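Per a 4 allergen (Periplaneta americana, PDB 3EBW) probably binds small hydrophobic ligands within a lipocalin beta barrel and is a major cockroach allergen recognised by IgE. Local coordinates at residues F26-S31 / H119-A124; Y105-G110 / A136-V141; W22-R27 / N38-K43. All blocks are in the same frame, centred on the assembly; numbering follows the deposited sequence.

Contact 1: F26-S31 / H119-A124; sequences FRTPNS and HLYWIA
Thr-28 meets Tyr-121 twice. Its backbone N gives a hydrogen bond to Tyr-121 O (2.9 Å), and its hydroxyl OG1 receives the backbone N-H of Tyr-121 at 3.0 Å, nearly straight at 169°. Both main-chain polar atoms of Tyr-121 are thus met by one residue, the hydroxyl standing where a carbonyl would act in regular pairing. A chi1 of -79° sets OG1 beside the Thr-28 backbone N, so that both face Tyr-121, and sends CG2 toward Leu-120, 3.7 Å from its CD1. The same CD1 also meets Asn-30 CB, so this one leucine methyl touches two residues beyond the strand end.

Next along the pairing, Arg-27 and Trp-122 form a non-hydrogen-bonded pair, in which Arg-27 CB lies 3.7 Å from Trp-122 CD1. On the other face Phe-26 CB packs on Ile-123 CB at 3.9 Å, and the two side chains cross obliquely. Ile-123 N donates to Phe-26 O (3.0 Å), from a position above the carbonyl plane; the return bond from Phe-26 N is weak. Leu-25 also faces Ile-123, which makes a classic beta bulge here.

Farther out, the Phe-26 and Ile-123 face is covered by Lys-135 and Val-138 of helix 132-142. The indole of Trp-122, on the opposite face, lies beside a bound polyether and Glu-33, while Leu-120 CB packs over one face of the ring. Antiparallel pairing of strand 20-27 with strand 119-125 is the closure between first and last barrel strands expected of a lipocalin.

Contact 2: Y105-G110 / A136-V141; sequences YSIVAG and AKVNEV
A helix packed against the outer wall of the barrel is a hallmark of the lipocalin fold, and here helix 132-142 meets the start of strand 106-112. Lys-137, Val-138 and Val-141, spaced to share one side of the helix, make the contact with Tyr-105 and Ile-107. The phenol of Tyr-105 is the main surface. CG of Lys-137 lies over one face of its ring, 4.2 Å from Tyr-105 CZ. The lysine chain bends at chi2 (56°) and again at chi4, which carries the ammonium along the ring to the hydroxyl. There NZ gives a weak hydrogen bond to Tyr-105 OH at 3.4 Å.

The remaining contacts are apolar. Val-138 CG2 reaches Tyr-105 CB at 3.9 Å, the two side chains running antiparallel alongside one another. CG1, its other branch, lies 4.2 Å from Ile-107 CG2, so the valine spans Tyr-105, just before the strand, and Ile-107 within it. Val-141 CG2 approaches Tyr-105 CE2 at 4.3 Å, one helical turn on from Lys-137.

Around this patch, Val-138 also touches Leu-149. Val-98 of strand 93-100 flanks Ile-107 within the sheet. Val-138 on Ile-123, and Leu-142 on Ile-107 and Tyr-121, set the helix over strands 106-112 and 119-125.

Contact 3: W22-R27 / N38-K43; sequences WYELFR and NCEYDK
Strands 22-27 and 40-43 run antiparallel at 147°, their axes approaching to 4.6 Å, with Trp-22 and Asp-42 as a hydrogen-bonded pair. Trp-22 N donates to Asp-42 O (2.8 Å) and Asp-42 N returns to Trp-22 O (2.9 Å). Glu-24 N to Glu-40 O continues the ladder, although the position of that carbonyl is less sure.

Tyr-23 and Tyr-41, the non-hydrogen-bonded pair between these bonds, project in the same direction, flank to flank. Tyr-23 CE1 is 3.5 Å from Tyr-41 CD1, with ring planes at 74° in an oblique meeting. On the other face, the Trp-22 indole stacks with Tyr-18, whose carbonyl accepts its NE1; this is the tryptophan of the Gly-X-Trp lipocalin signature.

Farther along that face, Glu-24 and Glu-40, each with a straight chain out to the carboxylate, bring their acid groups close together, but they are modelled too tightly for the exact spacing to be trusted. The guanidinium of Arg-27 joins them in a network of long, doubtful salt bridges; its firmer partners are Phe-36 O and Glu-153.

Glu-33 lies close to both acids and a polyether is bound beside Glu-24; if the crowding is real, it may favour protonation of one acid, an effect that nearby Arg-27 would oppose.

Overall arrangement
Strand 20-27 takes part in contacts 1 and 3, which share Phe-26 and Arg-27: contact 1 joins it to strand 119-125, and contact 3 joins it to strand 40-46. Contact 2 is made by side chains alone, bringing a helix onto strand 106-112, the neighbour of strand 119-125; Leu-120 N to Gly-110 O and Ala-124 N to Ser-106 O probably carry hydrogen bonds across that seam. Contacts 1 and 2 are buried, whereas contact 3 is partly buried. Their chemistry follows the barrel wall: apolar groups dominate under the helix, while acids and an arginine gather on the polyether side. Trp-22 of contact 3 packs against Ser-106 of contact 2.

Contact 1: F26-S31 / H119-A124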
loop_
_atom_site.group_PDB
_atom_site.type_symbol
_atom_site.label_atom_id
_atom_site.label_comp_id
_atom_site.label_asym_id
_atom_site.label_seq_id
_atom_site.Cartn_x
_atom_site.Cartn_y
_atom_site.Cartn_z
ATOM N N PHE A 26 -0.347 6.524 10.621
ATOM C CA PHE A 26 -0.820 6.130 9.303
ATOM C C PHE A 26 0.324 6.421 8.362
ATOM O O PHE A 26 1.172 7.249 8.673
ATOM C CB PHE A 26 -2.038 6.933 8.884
ATOM C CG PHE A 26 -3.177 6.807 9.816
ATOM C CD1 PHE A 26 -3.151 7.438 11.042
ATOM C CD2 PHE A 26 -4.281 6.047 9.478
ATOM C CE1 PHE A 26 -4.217 7.315 11.923
ATOM C CE2 PHE A 26 -5.347 5.918 10.345
ATOM C CZ PHE A 26 -5.322 6.547 11.569
ATOM N N ARG A 27 0.355 5.747 7.221
ATOM C CA ARG A 27 1.421 5.961 6.257
ATOM C C ARG A 27 0.973 5.505 4.885
ATOM O O ARG A 27 0.095 4.652 4.765
ATOM C CB ARG A 27 2.662 5.150 6.631
ATOM C CG ARG A 27 2.455 3.648 6.446
ATOM C CD ARG A 27 3.736 2.843 6.457
ATOM N NE ARG A 27 4.002 2.240 7.761
ATOM C CZ ARG A 27 4.240 0.944 7.958
ATOM N NH1 ARG A 27 4.247 0.093 6.939
ATOM N NH2 ARG A 27 4.465 0.496 9.183
ATOM N N THR A 28 1.574 6.074 3.851
ATOM C CA THR A 28 1.280 5.661 2.497
ATOM C C THR A 28 1.930 4.292 2.436
ATOM O O THR A 28 3.104 4.156 2.782
ATOM C CB THR A 28 1.975 6.574 1.465
ATOM O OG1 THR A 28 1.237 7.790 1.325
ATOM C CG2 THR A 28 2.101 5.873 0.109
ATOM N N PRO A 29 1.184 3.258 2.023
ATOM C CA PRO A 29 1.679 1.880 1.909
ATOM C C PRO A 29 2.873 1.867 0.974
ATOM O O PRO A 29 2.847 2.542 -0.038
ATOM C CB PRO A 29 0.502 1.143 1.285
ATOM C CG PRO A 29 -0.675 1.926 1.720
ATOM C CD PRO A 29 -0.216 3.348 1.588
ATOM N N ASN A 30 3.912 1.108 1.286
ATOM C CA ASN A 30 5.100 1.062 0.419
ATOM C C ASN A 30 5.962 -0.130 0.815
ATOM O O ASN A 30 5.871 -0.604 1.942
ATOM C CB ASN A 30 5.946 2.334 0.581
ATOM C CG ASN A 30 6.580 2.441 1.965
ATOM O OD1 ASN A 30 5.988 2.964 2.904
ATOM N ND2 ASN A 30 7.781 1.915 2.090
ATOM N N SER A 31 6.810 -0.587 -0.100
ATOM C CA SER A 31 7.669 -1.735 0.143
ATOM C C SER A 31 8.581 -1.535 1.344
ATOM O O SER A 31 8.247 -1.967 2.441
ATOM C CB SER A 31 8.498 -2.034 -1.104
ATOM O OG SER A 31 9.160 -0.869 -1.555
ATOM N N HIS A 119 5.281 9.619 -4.180
ATOM C CA HIS A 119 5.264 10.385 -2.946
ATOM C C HIS A 119 4.793 9.535 -1.776
ATOM O O HIS A 119 3.982 8.623 -1.947
ATOM C CB HIS A 119 4.357 11.602 -3.085
ATOM C CG HIS A 119 4.872 12.625 -4.046
ATOM N ND1 HIS A 119 4.386 13.911 -4.094
ATOM C CD2 HIS A 119 5.851 12.551 -4.981
ATOM C CE1 HIS A 119 5.049 14.590 -5.014
ATOM N NE2 HIS A 119 5.943 13.789 -5.566
ATOM N N LEU A 120 5.290 9.829 -0.580
ATOM C CA LEU A 120 4.893 9.067 0.598
ATOM C C LEU A 120 4.449 10.016 1.699
ATOM O O LEU A 120 5.164 10.964 2.021
ATOM C CB LEU A 120 6.070 8.217 1.118
ATOM C CG LEU A 120 6.745 7.083 0.324
ATOM C CD1 LEU A 120 5.751 6.011 -0.029
ATOM C CD2 LEU A 120 7.336 7.616 -0.933
ATOM N N TYR A 121 3.276 9.786 2.278
ATOM C CA TYR A 121 2.834 10.642 3.389
ATOM C C TYR A 121 2.894 9.855 4.688
ATOM O O TYR A 121 2.596 8.676 4.700
ATOM C CB TYR A 121 1.407 11.173 3.179
ATOM C CG TYR A 121 1.299 12.154 2.039
ATOM C CD1 TYR A 121 1.010 13.496 2.278
ATOM C CD2 TYR A 121 1.516 11.746 0.730
ATOM C CE1 TYR A 121 0.935 14.399 1.253
ATOM C CE2 TYR A 121 1.449 12.637 -0.303
ATOM C CZ TYR A 121 1.152 13.972 -0.043
ATOM O OH TYR A 121 1.030 14.864 -1.084
ATOM N N TRP A 122 3.302 10.518 5.767
ATOM C CA TRP A 122 3.406 9.894 7.080
ATOM C C TRP A 122 2.627 10.765 8.064
ATOM O O TRP A 122 2.918 11.942 8.238
ATOM C CB TRP A 122 4.879 9.771 7.479
ATOM C CG TRP A 122 5.675 8.787 6.636
ATOM C CD1 TRP A 122 5.618 7.424 6.706
ATOM C CD2 TRP A 122 6.647 9.086 5.608
ATOM N NE1 TRP A 122 6.492 6.849 5.789
ATOM C CE2 TRP A 122 7.130 7.848 5.106
ATOM C CE3 TRP A 122 7.148 10.267 5.065
ATOM C CZ2 TRP A 122 8.086 7.764 4.099
ATOM C CZ3 TRP A 122 8.108 10.174 4.046
ATOM C CH2 TRP A 122 8.559 8.927 3.579
ATOM N N ILE A 123 1.599 10.199 8.676
ATOM C CA ILE A 123 0.784 10.955 9.624
ATOM C C ILE A 123 1.314 10.548 10.983
ATOM O O ILE A 123 1.438 9.361 11.262
ATOM C CB ILE A 123 -0.742 10.602 9.455
ATOM C CG1 ILE A 123 -1.293 11.203 8.150
ATOM C CG2 ILE A 123 -1.549 11.188 10.584
ATOM C CD1 ILE A 123 -0.612 10.719 6.897
ATOM N N ALA A 124 1.651 11.525 11.821
ATOM C CA ALA A 124 2.243 11.231 13.135
ATOM C C ALA A 124 1.618 11.913 14.358
ATOM O O ALA A 124 0.870 12.867 14.244
ATOM C CB ALA A 124 3.746 11.537 13.078
#

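Contact 2: Y105-G110 / A136-V141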
loop_
_atom_site.group_PDB
_atom_site.type_symbol
_atom_site.label_atom_id
_atom_site.label_comp_id
_atom_site.label_asym_id
_atom_site.label_seq_id
_atom_site.Cartn_x
_atom_site.Cartn_y
_atom_site.Cartn_z
ATOM N N TYR A 105 -0.747 16.166 16.104
ATOM C CA TYR A 105 -0.721 15.561 14.780
ATOM C C TYR A 105 0.482 16.131 14.026
ATOM O O TYR A 105 0.968 17.204 14.356
ATOM C CB TYR A 105 -2.003 15.874 14.023
ATOM C CG TYR A 105 -2.074 17.272 13.471
ATOM C CD1 TYR A 105 -2.326 18.361 14.300
ATOM C CD2 TYR A 105 -1.898 17.504 12.111
ATOM C CE1 TYR A 105 -2.406 19.650 13.789
ATOM C CE2 TYR A 105 -1.973 18.786 11.585
ATOM C CZ TYR A 105 -2.228 19.860 12.428
ATOM O OH TYR A 105 -2.293 21.136 11.904
ATOM N N SER A 106 0.956 15.418 13.013
ATOM C CA SER A 106 2.111 15.860 12.260
ATOM C C SER A 106 2.174 15.200 10.908
ATOM O O SER A 106 2.649 14.073 10.821
ATOM C CB SER A 106 3.387 15.492 13.012
ATOM O OG SER A 106 4.458 15.265 12.102
ATOM N N ILE A 107 1.736 15.862 9.845
ATOM C CA ILE A 107 1.826 15.198 8.555
ATOM C C ILE A 107 3.061 15.658 7.738
ATOM O O ILE A 107 3.153 16.788 7.292
ATOM C CB ILE A 107 0.416 15.252 7.754
ATOM C CG1 ILE A 107 0.582 15.855 6.383
ATOM C CG2 ILE A 107 -0.689 15.963 8.561
ATOM C CD1 ILE A 107 1.274 14.966 5.430
ATOM N N VAL A 108 4.024 14.742 7.605
ATOM C CA VAL A 108 5.287 14.922 6.891
ATOM C C VAL A 108 5.226 14.129 5.600
ATOM O O VAL A 108 4.433 13.208 5.506
ATOM C CB VAL A 108 6.475 14.376 7.723
ATOM C CG1 VAL A 108 7.666 14.054 6.829
ATOM C CG2 VAL A 108 6.906 15.388 8.725
ATOM N N ALA A 109 6.066 14.452 4.617
ATOM C CA ALA A 109 6.038 13.733 3.347
ATOM C C ALA A 109 7.326 13.870 2.546
ATOM O O ALA A 109 7.953 14.911 2.551
ATOM C CB ALA A 109 4.857 14.203 2.508
ATOM N N GLY A 110 7.709 12.800 1.854
ATOM C CA GLY A 110 8.917 12.816 1.062
ATOM C C GLY A 110 8.798 11.790 -0.036
ATOM O O GLY A 110 7.703 11.412 -0.429
ATOM N N ALA A 136 -10.188 14.676 12.197
ATOM C CA ALA A 136 -10.927 15.648 11.409
ATOM C C ALA A 136 -9.949 16.606 10.742
ATOM O O ALA A 136 -9.947 16.777 9.514
ATOM C CB ALA A 136 -11.874 16.422 12.310
ATOM N N LYS A 137 -9.115 17.221 11.577
ATOM C CA LYS A 137 -8.117 18.183 11.130
ATOM C C LYS A 137 -7.116 17.578 10.147
ATOM O O LYS A 137 -6.820 18.178 9.105
ATOM C CB LYS A 137 -7.379 18.752 12.345
ATOM C CG LYS A 137 -6.395 19.847 12.013
ATOM C CD LYS A 137 -7.079 20.981 11.277
ATOM C CE LYS A 137 -6.105 22.102 11.037
ATOM N NZ LYS A 137 -5.416 22.394 12.322
ATOM N N VAL A 138 -6.606 16.389 10.481
ATOM C CA VAL A 138 -5.623 15.720 9.639
ATOM C C VAL A 138 -6.153 15.538 8.229
ATOM O O VAL A 138 -5.384 15.604 7.269
ATOM C CB VAL A 138 -5.211 14.340 10.215
ATOM C CG1 VAL A 138 -4.131 13.704 9.353
ATOM C CG2 VAL A 138 -4.677 14.509 11.602
ATOM N N ASN A 139 -7.463 15.317 8.105
ATOM C CA ASN A 139 -8.082 15.137 6.791
ATOM C C ASN A 139 -8.412 16.474 6.182
ATOM O O ASN A 139 -8.485 16.622 4.962
ATOM C CB ASN A 139 -9.340 14.293 6.902
ATOM C CG ASN A 139 -9.028 12.852 7.140
ATOM O OD1 ASN A 139 -8.533 12.479 8.204
ATOM N ND2 ASN A 139 -9.287 12.025 6.140
ATOM N N GLU A 140 -8.619 17.449 7.054
ATOM C CA GLU A 140 -8.900 18.798 6.624
ATOM C C GLU A 140 -7.635 19.230 5.876
ATOM O O GLU A 140 -7.707 19.829 4.798
ATOM C CB GLU A 140 -9.131 19.664 7.854
ATOM C CG GLU A 140 -9.642 21.046 7.576
ATOM C CD GLU A 140 -9.665 21.885 8.834
ATOM O OE1 GLU A 140 -10.375 21.505 9.792
ATOM O OE2 GLU A 140 -8.964 22.917 8.867
ATOM N N VAL A 141 -6.479 18.886 6.453
ATOM C CA VAL A 141 -5.179 19.213 5.876
ATOM C C VAL A 141 -4.812 18.329 4.683
ATOM O O VAL A 141 -4.344 18.830 3.647
ATOM C CB VAL A 141 -4.032 19.089 6.923
ATOM C CG1 VAL A 141 -2.711 19.521 6.293
ATOM C CG2 VAL A 141 -4.324 19.934 8.160
#

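Contact 3: W22-R27 / N38-K43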
loop_
_atom_site.group_PDB
_atom_site.type_symbol
_atom_site.label_atom_id
_atom_site.label_comp_id
_atom_site.label_asym_id
_atom_site.label_seq_id
_atom_site.Cartn_x
_atom_site.Cartn_y
_atom_site.Cartn_z
ATOM N N TRP A 22 7.399 11.168 18.114
ATOM C CA TRP A 22 6.250 11.108 17.240
ATOM C C TRP A 22 5.968 9.675 16.783
ATOM O O TRP A 22 6.811 9.032 16.162
ATOM C CB TRP A 22 6.472 11.998 16.023
ATOM C CG TRP A 22 6.527 13.447 16.316
ATOM C CD1 TRP A 22 7.642 14.187 16.589
ATOM C CD2 TRP A 22 5.415 14.352 16.399
ATOM N NE1 TRP A 22 7.294 15.494 16.834
ATOM C CE2 TRP A 22 5.936 15.624 16.726
ATOM C CE3 TRP A 22 4.028 14.212 16.228
ATOM C CZ2 TRP A 22 5.126 16.745 16.893
ATOM C CZ3 TRP A 22 3.217 15.334 16.397
ATOM C CH2 TRP A 22 3.773 16.583 16.725
ATOM N N TYR A 23 4.786 9.171 17.109
ATOM C CA TYR A 23 4.411 7.828 16.685
ATOM C C TYR A 23 3.795 7.886 15.283
ATOM O O TYR A 23 2.978 8.759 14.979
ATOM C CB TYR A 23 3.407 7.201 17.669
ATOM C CG TYR A 23 3.966 6.986 19.059
ATOM C CD1 TYR A 23 5.045 6.137 19.281
ATOM C CD2 TYR A 23 3.445 7.679 20.148
ATOM C CE1 TYR A 23 5.588 6.000 20.556
ATOM C CE2 TYR A 23 3.985 7.544 21.422
ATOM C CZ TYR A 23 5.045 6.716 21.614
ATOM O OH TYR A 23 5.572 6.631 22.871
ATOM N N GLU A 24 4.206 6.965 14.425
ATOM C CA GLU A 24 3.676 6.927 13.068
ATOM C C GLU A 24 2.336 6.189 13.101
ATOM O O GLU A 24 2.302 4.983 13.264
ATOM C CB GLU A 24 4.670 6.224 12.144
ATOM C CG GLU A 24 4.214 6.098 10.715
ATOM C CD GLU A 24 5.371 5.817 9.771
ATOM O OE1 GLU A 24 5.120 5.396 8.625
ATOM O OE2 GLU A 24 6.541 6.022 10.176
ATOM N N LEU A 25 1.234 6.917 12.967
ATOM C CA LEU A 25 -0.075 6.287 13.030
ATOM C C LEU A 25 -0.675 5.837 11.709
ATOM O O LEU A 25 -1.450 4.886 11.682
ATOM C CB LEU A 25 -1.039 7.195 13.766
ATOM C CG LEU A 25 -0.518 7.565 15.153
ATOM C CD1 LEU A 25 -1.635 8.271 15.954
ATOM C CD2 LEU A 25 -0.001 6.311 15.865
ATOM N N PHE A 26 -0.347 6.524 10.621
ATOM C CA PHE A 26 -0.820 6.130 9.303
ATOM C C PHE A 26 0.324 6.421 8.362
ATOM O O PHE A 26 1.172 7.249 8.673
ATOM C CB PHE A 26 -2.038 6.933 8.884
ATOM C CG PHE A 26 -3.177 6.807 9.816
ATOM C CD1 PHE A 26 -3.151 7.438 11.042
ATOM C CD2 PHE A 26 -4.281 6.047 9.478
ATOM C CE1 PHE A 26 -4.217 7.315 11.923
ATOM C CE2 PHE A 26 -5.347 5.918 10.345
ATOM C CZ PHE A 26 -5.322 6.547 11.569
ATOM N N ARG A 27 0.355 5.747 7.221
ATOM C CA ARG A 27 1.421 5.961 6.257
ATOM C C ARG A 27 0.973 5.505 4.885
ATOM O O ARG A 27 0.095 4.652 4.765
ATOM C CB ARG A 27 2.662 5.150 6.631
ATOM C CG ARG A 27 2.455 3.648 6.446
ATOM C CD ARG A 27 3.736 2.843 6.457
ATOM N NE ARG A 27 4.002 2.240 7.761
ATOM C CZ ARG A 27 4.240 0.944 7.958
ATOM N NH1 ARG A 27 4.247 0.093 6.939
ATOM N NH2 ARG A 27 4.465 0.496 9.183
ATOM N N ASN A 38 4.206 -3.160 14.354
ATOM C CA ASN A 38 3.741 -3.096 15.732
ATOM C C ASN A 38 4.365 -2.018 16.597
ATOM O O ASN A 38 4.014 -1.868 17.768
ATOM C CB ASN A 38 3.907 -4.471 16.362
ATOM C CG ASN A 38 3.052 -5.517 15.675
ATOM O OD1 ASN A 38 3.419 -6.686 15.597
ATOM N ND2 ASN A 38 1.896 -5.096 15.174
ATOM N N CYS A 39 5.292 -1.270 16.009
ATOM C CA CYS A 39 5.964 -0.168 16.685
ATOM C C CYS A 39 6.810 0.614 15.685
ATOM O O CYS A 39 7.728 0.074 15.049
ATOM C CB CYS A 39 6.844 -0.663 17.849
ATOM S SG CYS A 39 7.669 0.697 18.750
ATOM N N GLU A 40 6.476 1.895 15.548
ATOM C CA GLU A 40 7.198 2.768 14.644
ATOM C C GLU A 40 7.068 4.240 15.048
ATOM O O GLU A 40 6.016 4.860 14.888
ATOM C CB GLU A 40 6.691 2.574 13.223
ATOM C CG GLU A 40 7.715 2.908 12.182
ATOM C CD GLU A 40 7.068 3.118 10.858
ATOM O OE1 GLU A 40 5.853 3.340 10.889
ATOM O OE2 GLU A 40 7.744 3.082 9.811
ATOM N N TYR A 41 8.157 4.796 15.566
ATOM C CA TYR A 41 8.171 6.182 15.985
ATOM C C TYR A 41 9.530 6.820 15.730
ATOM O O TYR A 41 10.535 6.138 15.611
ATOM C CB TYR A 41 7.813 6.271 17.471
ATOM C CG TYR A 41 8.851 5.673 18.386
ATOM C CD1 TYR A 41 8.521 4.670 19.292
ATOM C CD2 TYR A 41 10.167 6.105 18.339
ATOM C CE1 TYR A 41 9.485 4.120 20.120
ATOM C CE2 TYR A 41 11.126 5.564 19.145
ATOM C CZ TYR A 41 10.785 4.576 20.030
ATOM O OH TYR A 41 11.772 4.058 20.814
ATOM N N ASP A 42 9.549 8.136 15.615
ATOM C CA ASP A 42 10.798 8.874 15.436
ATOM C C ASP A 42 10.927 9.765 16.682
ATOM O O ASP A 42 9.928 10.316 17.163
ATOM C CB ASP A 42 10.752 9.722 14.157
ATOM C CG ASP A 42 10.931 8.895 12.893
ATOM O OD1 ASP A 42 12.071 8.762 12.409
ATOM O OD2 ASP A 42 9.928 8.369 12.379
ATOM N N LYS A 43 12.134 9.860 17.231
ATOM C CA LYS A 43 12.360 10.697 18.409
ATOM C C LYS A 43 13.328 11.801 18.069
ATOM O O LYS A 43 14.420 11.532 17.540
ATOM C CB LYS A 43 12.932 9.900 19.577
ATOM C CG LYS A 43 13.428 10.791 20.698
ATOM C CD LYS A 43 12.965 10.319 22.072
ATOM C CE LYS A 43 13.743 9.108 22.580
ATOM N NZ LYS A 43 13.121 8.530 23.817
#